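Long-range contact in purine nucleoside phosphorylase (Schistosoma mansoni, PDB 5KO5), which probably catalyses the reversible phosphorolysis of purine nucleosides to the free base and ribose 1-phosphate, and binds cytosine in this crystal: residues Ser13-Tyr18 and Pro56-Thr61. Numbering follows the deposited sequence. Where two conformers were deposited one is given.
Sequences SMAADY and PNFPKT
A15 and P56 bring the two backbones together, their CA atoms 5.0 Å apart, where the near end of the loop 56-61 abuts one flank of the helical turns 13-18. From there the loop runs off, so that only P56, N57 and F58 touch residues 13-18. N57 has a positive phi (74°), a left-handed backbone kink directly after the proline. No hydrogen bond joins the two segments; between them the contact is van der Waals.

P56 fits against M14, A15 and Y18, three residues of one helical flank. On one side its CD lies 3.5 Å from CG of Y18, at the root of the tyrosine ring and oblique to it; the proline and tyrosine side chains cross at about a right angle. On the other side the extended M14, with CG anti to the backbone N (chi1 -176°), crosses both the proline and the N57 side chain at about a right angle, its CG 3.8 Å from CB of P56 and its CB 3.7 Å from ND2 of N57. That amide nitrogen donates to the carbonyl O of N11, about one turn before M14, tying the N57 side chain to the helix backbone. A15, on the side toward F58, brings its CB within 3.2 Å of the carbonyl O of P56, an approach its short side chain permits, and 4.2 Å from CD1 of F58, near the plane of that ring and at its edge.

The contact lies at the surface, joining the N-terminal helix 9-23 to the loop between strands 47-51 and 69-75. Beneath it runs helix 95-108, where V104 receives A15 and L100 receives F58, while Y52, just past strand 47-51, meets the F58 ring with planes inclined at about 40°.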
ATOM      1  N   SER A  13       0.640   2.512 -30.129  1.00 17.79           N
ATOM      2  CA  SER A  13       0.858   2.369 -31.570  0.62 20.75           C
ATOM      3  C   SER A  13       1.481   3.625 -32.163  1.00 21.83           C
ATOM      4  O   SER A  13       2.350   3.551 -33.035  1.00 24.93           O
ATOM      5  CB  SER A  13      -0.466   2.076 -32.284  0.62 22.01           C
ATOM      6  OG  SER A  13      -0.997   0.799 -31.974  0.62 21.51           O
ATOM      7  N   MET A  14       1.029   4.794 -31.708  1.00 18.98           N
ATOM      8  CA  MET A  14       1.571   6.038 -32.242  1.00 21.88           C
ATOM      9  C   MET A  14       3.047   6.182 -31.891  1.00 21.03           C
ATOM     10  O   MET A  14       3.853   6.618 -32.725  1.00 24.66           O
ATOM     11  CB  MET A  14       0.767   7.232 -31.733  1.00 26.30           C
ATOM     12  CG  MET A  14       1.221   8.553 -32.334  1.00 45.75           C
ATOM     13  SD  MET A  14       0.179   9.949 -31.883  1.00 57.46           S
ATOM     14  CE  MET A  14       0.873  11.227 -32.931  1.00 63.13           C
ATOM     15  N   ALA A  15       3.421   5.799 -30.668  1.00 19.55           N
ATOM     16  CA  ALA A  15       4.827   5.812 -30.283  1.00 20.39           C
ATOM     17  C   ALA A  15       5.632   4.806 -31.095  1.00 20.37           C
ATOM     18  O   ALA A  15       6.737   5.115 -31.559  1.00 20.35           O
ATOM     19  CB  ALA A  15       4.962   5.530 -28.784  1.00 18.70           C
ATOM     20  N   ALA A  16       5.098   3.597 -31.280  1.00 19.49           N
ATOM     21  CA  ALA A  16       5.835   2.584 -32.030  1.00 21.60           C
ATOM     22  C   ALA A  16       6.001   2.987 -33.492  1.00 24.49           C
ATOM     23  O   ALA A  16       7.062   2.756 -34.088  1.00 26.79           O
ATOM     24  CB  ALA A  16       5.157   1.220 -31.883  1.00 20.73           C
ATOM     25  N   ASP A  17       4.975   3.611 -34.081  1.00 22.00           N
ATOM     26  CA  ASP A  17       5.078   4.089 -35.459  1.00 29.20           C
ATOM     27  C   ASP A  17       6.230   5.074 -35.617  1.00 26.44           C
ATOM     28  O   ASP A  17       7.007   4.991 -36.577  1.00 30.54           O
ATOM     29  CB  ASP A  17       3.771   4.755 -35.880  1.00 39.80           C
ATOM     30  CG  ASP A  17       2.677   3.760 -36.183  1.00 65.01           C
ATOM     31  OD1 ASP A  17       2.984   2.556 -36.309  1.00 73.88           O
ATOM     32  OD2 ASP A  17       1.510   4.187 -36.307  1.00 75.52           O
ATOM     33  N   TYR A  18       6.344   6.028 -34.690  1.00 27.71           N
ATOM     34  CA  TYR A  18       7.440   6.989 -34.754  1.00 27.49           C
ATOM     35  C   TYR A  18       8.783   6.280 -34.660  1.00 26.56           C
ATOM     36  O   TYR A  18       9.698   6.553 -35.440  1.00 28.30           O
ATOM     37  CB  TYR A  18       7.299   8.015 -33.626  1.00 25.71           C
ATOM     38  CG  TYR A  18       8.440   9.013 -33.560  1.00 26.95           C
ATOM     39  CD1 TYR A  18       8.438  10.164 -34.340  1.00 30.37           C
ATOM     40  CD2 TYR A  18       9.523   8.799 -32.711  1.00 26.29           C
ATOM     41  CE1 TYR A  18       9.479  11.073 -34.275  1.00 35.03           C
ATOM     42  CE2 TYR A  18      10.569   9.696 -32.642  1.00 28.27           C
ATOM     43  CZ  TYR A  18      10.543  10.832 -33.426  1.00 30.72           C
ATOM     44  OH  TYR A  18      11.581  11.729 -33.356  1.00 35.79           O
ATOM     45  N   PRO A  56       6.183  10.403 -29.510  1.00 20.54           N
ATOM     46  CA  PRO A  56       4.787  10.689 -29.151  1.00 22.19           C
ATOM     47  C   PRO A  56       4.305   9.794 -28.020  1.00 20.25           C
ATOM     48  O   PRO A  56       4.509   8.578 -28.029  1.00 22.11           O
ATOM     49  CB  PRO A  56       4.022  10.399 -30.447  1.00 22.79           C
ATOM     50  CG  PRO A  56       5.024  10.543 -31.529  1.00 24.67           C
ATOM     51  CD  PRO A  56       6.342  10.107 -30.945  1.00 23.91           C
ATOM     52  N   ASN A  57       3.695  10.418 -27.017  1.00 20.62           N
ATOM     53  CA  ASN A  57       3.046   9.781 -25.882  1.00 19.44           C
ATOM     54  C   ASN A  57       4.012   9.201 -24.860  1.00 21.10           C
ATOM     55  O   ASN A  57       3.543   8.584 -23.901  1.00 19.85           O
ATOM     56  CB  ASN A  57       2.026   8.696 -26.272  1.00 20.36           C
ATOM     57  CG  ASN A  57       0.960   9.228 -27.188  1.00 21.80           C
ATOM     58  OD1 ASN A  57       0.449  10.331 -26.982  1.00 22.15           O
ATOM     59  ND2 ASN A  57       0.639   8.473 -28.231  1.00 21.84           N
ATOM     60  N   PHE A  58       5.325   9.357 -25.018  1.00 19.37           N
ATOM     61  CA  PHE A  58       6.219   8.880 -23.981  1.00 18.99           C
ATOM     62  C   PHE A  58       6.103   9.779 -22.753  1.00 18.29           C
ATOM     63  O   PHE A  58       5.805  10.968 -22.870  1.00 19.86           O
ATOM     64  CB  PHE A  58       7.666   8.826 -24.472  1.00 20.33           C
ATOM     65  CG  PHE A  58       8.166   7.423 -24.689  1.00 20.45           C
ATOM     66  CD1 PHE A  58       7.501   6.569 -25.557  1.00 21.37           C
ATOM     67  CD2 PHE A  58       9.278   6.947 -24.011  1.00 20.45           C
ATOM     68  CE1 PHE A  58       7.941   5.268 -25.763  1.00 21.52           C
ATOM     69  CE2 PHE A  58       9.724   5.642 -24.207  1.00 22.35           C
ATOM     70  CZ  PHE A  58       9.055   4.804 -25.083  1.00 22.21           C
ATOM     71  N   PRO A  59       6.309   9.220 -21.561  1.00 17.80           N
ATOM     72  CA  PRO A  59       6.167  10.013 -20.329  1.00 19.78           C
ATOM     73  C   PRO A  59       7.182  11.142 -20.226  1.00 20.65           C
ATOM     74  O   PRO A  59       8.343  11.005 -20.620  1.00 20.37           O
ATOM     75  CB  PRO A  59       6.368   8.980 -19.213  1.00 24.50           C
ATOM     76  CG  PRO A  59       6.974   7.785 -19.875  1.00 26.61           C
ATOM     77  CD  PRO A  59       6.535   7.792 -21.297  1.00 22.49           C
ATOM     78  N   LYS A  60       6.724  12.264 -19.679  1.00 20.46           N
ATOM     79  CA  LYS A  60       7.604  13.390 -19.402  1.00 20.75           C
ATOM     80  C   LYS A  60       8.494  13.061 -18.207  1.00 23.88           C
ATOM     81  O   LYS A  60       8.002  12.665 -17.149  1.00 22.79           O
ATOM     82  CB  LYS A  60       6.753  14.621 -19.091  1.00 23.58           C
ATOM     83  CG  LYS A  60       7.544  15.885 -18.783  1.00 25.64           C
ATOM     84  CD  LYS A  60       6.615  17.093 -18.700  1.00 35.46           C
ATOM     85  CE  LYS A  60       7.382  18.377 -18.444  1.00 44.44           C
ATOM     86  NZ  LYS A  60       8.346  18.677 -19.540  1.00 53.72           N
ATOM     87  N   THR A  61       9.808  13.226 -18.373  1.00 24.99           N
ATOM     88  CA  THR A  61      10.767  12.882 -17.326  1.00 26.92           C
ATOM     89  C   THR A  61      11.641  14.064 -16.912  1.00 27.69           C
ATOM     90  O   THR A  61      12.664  13.863 -16.249  1.00 27.34           O
ATOM     91  CB  THR A  61      11.652  11.709 -17.754  1.00 27.17           C
ATOM     92  OG1 THR A  61      12.505  12.121 -18.829  1.00 29.03           O
ATOM     93  CG2 THR A  61      10.810  10.536 -18.222  1.00 28.69           C
TER